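Local coordinates for single-stranded DNA-binding protein DdrB (Deinococcus radiodurans, PDB 4NOE) that binds single-stranded DNA and assists the accurate annealing of complementary strands, probably as part of the response to DNA damage, at residues R109-K112 with V113-Q117. Numbering follows the deposited sequence.
Sequences RGAK and VSDPQ. With nucleotides of chain F.
A type I beta turn from Lys112 to Asp115 follows strand 104-110 at the DNA-binding surface, and the Asp115 carboxylate ties it back to Arg109 on that strand. Asp115 N closes the turn by donating to Lys112 O (3.0 Å). With CG beside its own backbone N (chi1 -69°), Asp115 turns its carboxylate back over the turn, where OD2 takes a nearly straight bond from Lys112 N (2.6 Å, 173°) on its anti side, the donor off the carboxylate plane. Arg109, extended from CG to NE, grips the same group end-on in a salt bridge: NH1 reaches the syn lone pair of OD2 (2.8 Å), while NH2 meets OD1 at 3.0 Å. The guanidinium and carboxylate planes are 42° apart; OD1 lies in the guanidinium plane, OD2 is tilted from it. Arg109 NE is hydrogen-bonded to Tyr86 OH. Nearby, Gly110 N bonds weakly to OP1 of DG29 of chain F (3.3 Å), and Lys112 CE passes 3.7 Å from OP2 of DC30 of chain F before NZ hydrogen-bonds His84 ND1. With an alanine at Asp115, Arg109 would probably lose both carboxylate bonds, and Lys112 N its acceptor. The buried Asp115 thus probably balances the guanidinium charge while fixing the turn beside the DNA backbone.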
loop_
_atom_site.group_PDB
_atom_site.type_symbol
_atom_site.label_atom_id
_atom_site.label_comp_id
_atom_site.label_asym_id
_atom_site.label_seq_id
_atom_site.Cartn_x
_atom_site.Cartn_y
_atom_site.Cartn_z
ATOM N N ARG E 109 -13.452 -14.781 -15.248
ATOM C CA ARG E 109 -14.452 -14.695 -14.188
ATOM C C ARG E 109 -14.177 -13.477 -13.315
ATOM O O ARG E 109 -13.078 -12.891 -13.346
ATOM C CB ARG E 109 -14.385 -15.944 -13.310
ATOM C CG ARG E 109 -13.032 -16.100 -12.614
ATOM C CD ARG E 109 -12.909 -17.420 -11.835
ATOM N NE ARG E 109 -11.543 -17.620 -11.324
ATOM C CZ ARG E 109 -11.073 -17.061 -10.208
ATOM N NH1 ARG E 109 -11.839 -16.253 -9.474
ATOM N NH2 ARG E 109 -9.834 -17.294 -9.829
ATOM N N GLY E 110 -15.172 -13.091 -12.526
ATOM C CA GLY E 110 -14.981 -12.025 -11.567
ATOM C C GLY E 110 -14.047 -12.486 -10.463
ATOM O O GLY E 110 -14.041 -13.664 -10.095
ATOM N N ALA E 111 -13.244 -11.566 -9.942
ATOM C CA ALA E 111 -12.335 -11.889 -8.845
ATOM C C ALA E 111 -13.147 -12.263 -7.614
ATOM O O ALA E 111 -14.231 -11.719 -7.388
ATOM C CB ALA E 111 -11.435 -10.709 -8.537
ATOM N N LYS E 112 -12.618 -13.195 -6.831
ATOM C CA LYS E 112 -13.213 -13.568 -5.553
ATOM C C LYS E 112 -12.415 -12.921 -4.441
ATOM O O LYS E 112 -11.282 -12.467 -4.664
ATOM C CB LYS E 112 -13.201 -15.092 -5.391
ATOM C CG LYS E 112 -14.068 -15.791 -6.433
ATOM C CD LYS E 112 -13.928 -17.308 -6.419
ATOM C CE LYS E 112 -14.728 -17.896 -7.586
ATOM N NZ LYS E 112 -15.098 -19.320 -7.393
ATOM N N VAL E 113 -12.986 -12.883 -3.242
ATOM C CA VAL E 113 -12.262 -12.307 -2.105
ATOM C C VAL E 113 -10.918 -13.025 -1.886
ATOM O O VAL E 113 -9.932 -12.411 -1.502
ATOM C CB VAL E 113 -13.128 -12.292 -0.815
ATOM C CG1 VAL E 113 -13.265 -13.697 -0.225
ATOM C CG2 VAL E 113 -12.533 -11.358 0.209
ATOM N N SER E 114 -10.864 -14.318 -2.191
ATOM C CA SER E 114 -9.643 -15.079 -1.961
ATOM C C SER E 114 -8.586 -14.956 -3.066
ATOM O O SER E 114 -7.457 -15.412 -2.878
ATOM C CB SER E 114 -9.977 -16.545 -1.689
ATOM O OG SER E 114 -10.773 -17.106 -2.728
ATOM N N ASP E 115 -8.929 -14.344 -4.204
ATOM C CA ASP E 115 -7.931 -14.160 -5.275
ATOM C C ASP E 115 -6.851 -13.148 -4.888
ATOM O O ASP E 115 -7.157 -12.018 -4.509
ATOM C CB ASP E 115 -8.575 -13.727 -6.601
ATOM C CG ASP E 115 -9.415 -14.829 -7.237
ATOM O OD1 ASP E 115 -8.957 -15.997 -7.254
ATOM O OD2 ASP E 115 -10.530 -14.527 -7.729
ATOM N N PRO E 116 -5.584 -13.552 -5.012
ATOM C CA PRO E 116 -4.448 -12.666 -4.737
ATOM C C PRO E 116 -4.419 -11.554 -5.754
ATOM O O PRO E 116 -5.075 -11.655 -6.802
ATOM C CB PRO E 116 -3.229 -13.576 -4.932
ATOM C CG PRO E 116 -3.692 -14.647 -5.864
ATOM C CD PRO E 116 -5.168 -14.854 -5.567
ATOM N N GLN E 117 -3.665 -10.507 -5.457
ATOM C CA GLN E 117 -3.718 -9.272 -6.226
ATOM C C GLN E 117 -3.183 -9.482 -7.633
ATOM O O GLN E 117 -3.745 -8.973 -8.604
ATOM C CB GLN E 117 -2.909 -8.183 -5.507
ATOM P P DG F 29 -18.891 -13.424 -10.734
ATOM O OP1 DG F 29 -18.240 -14.139 -11.801
ATOM O OP2 DG F 29 -20.311 -13.419 -10.616
ATOM O "O5'" DG F 29 -18.367 -13.901 -9.321
ATOM C "C5'" DG F 29 -17.237 -13.274 -8.715
ATOM C "C4'" DG F 29 -17.377 -13.209 -7.212
ATOM O "O4'" DG F 29 -18.286 -12.149 -6.868
ATOM C "C3'" DG F 29 -17.917 -14.473 -6.543
ATOM O "O3'" DG F 29 -17.464 -14.666 -5.206
ATOM C "C2'" DG F 29 -19.395 -14.195 -6.448
ATOM C "C1'" DG F 29 -19.463 -12.685 -6.292
ATOM N N9 DG F 29 -20.604 -12.130 -7.000
ATOM C C8 DG F 29 -21.421 -12.790 -7.880
ATOM N N7 DG F 29 -22.377 -12.043 -8.352
ATOM C C5 DG F 29 -22.189 -10.820 -7.730
ATOM C C6 DG F 29 -22.917 -9.615 -7.843
ATOM O O6 DG F 29 -23.903 -9.377 -8.540
ATOM N N1 DG F 29 -22.376 -8.618 -7.047
ATOM C C2 DG F 29 -21.274 -8.760 -6.249
ATOM N N2 DG F 29 -20.905 -7.680 -5.560
ATOM N N3 DG F 29 -20.596 -9.880 -6.121
ATOM C C4 DG F 29 -21.099 -10.860 -6.893
ATOM P P DC F 30 -17.534 -16.093 -4.506
ATOM O OP1 DC F 30 -16.445 -16.116 -3.575
ATOM O OP2 DC F 30 -17.689 -17.104 -5.502
ATOM O "O5'" DC F 30 -18.959 -16.173 -3.811
ATOM C "C5'" DC F 30 -19.156 -15.735 -2.472
ATOM C "C4'" DC F 30 -18.875 -14.257 -2.366
ATOM O "O4'" DC F 30 -19.624 -13.587 -3.398
ATOM C "C3'" DC F 30 -19.378 -13.619 -1.080
ATOM O "O3'" DC F 30 -18.720 -12.361 -1.003
ATOM C "C2'" DC F 30 -20.825 -13.350 -1.418
ATOM C "C1'" DC F 30 -20.650 -12.821 -2.809
ATOM N N1 DC F 30 -21.803 -12.814 -3.707
ATOM C C2 DC F 30 -22.625 -11.693 -3.705
ATOM O O2 DC F 30 -22.393 -10.781 -2.905
ATOM N N3 DC F 30 -23.666 -11.640 -4.557
ATOM C C4 DC F 30 -23.889 -12.645 -5.401
ATOM N N4 DC F 30 -24.927 -12.543 -6.227
ATOM C C5 DC F 30 -23.061 -13.798 -5.431
ATOM C C6 DC F 30 -22.031 -13.835 -4.585
ATOM P P DC F 28 -20.183 -11.190 -15.414
ATOM O OP1 DC F 28 -19.515 -12.451 -15.525
ATOM O OP2 DC F 28 -21.606 -11.202 -15.384
ATOM O "O5'" DC F 28 -19.699 -10.436 -14.109
ATOM C "C5'" DC F 28 -18.381 -10.559 -13.617
ATOM C "C4'" DC F 28 -18.330 -10.118 -12.179
ATOM O "O4'" DC F 28 -18.779 -8.762 -12.078
ATOM C "C3'" DC F 28 -19.224 -10.913 -11.249
ATOM O "O3'" DC F 28 -18.401 -11.954 -10.768
ATOM C "C2'" DC F 28 -19.594 -9.902 -10.182
ATOM C "C1'" DC F 28 -19.465 -8.546 -10.870
ATOM N N1 DC F 28 -20.717 -7.854 -11.200
ATOM C C2 DC F 28 -20.877 -6.519 -10.822
ATOM O O2 DC F 28 -19.988 -5.972 -10.167
ATOM N N3 DC F 28 -22.007 -5.867 -11.164
ATOM C C4 DC F 28 -22.943 -6.489 -11.879
ATOM N N4 DC F 28 -24.041 -5.808 -12.192
ATOM C C5 DC F 28 -22.795 -7.840 -12.299
ATOM C C6 DC F 28 -21.674 -8.476 -11.947
#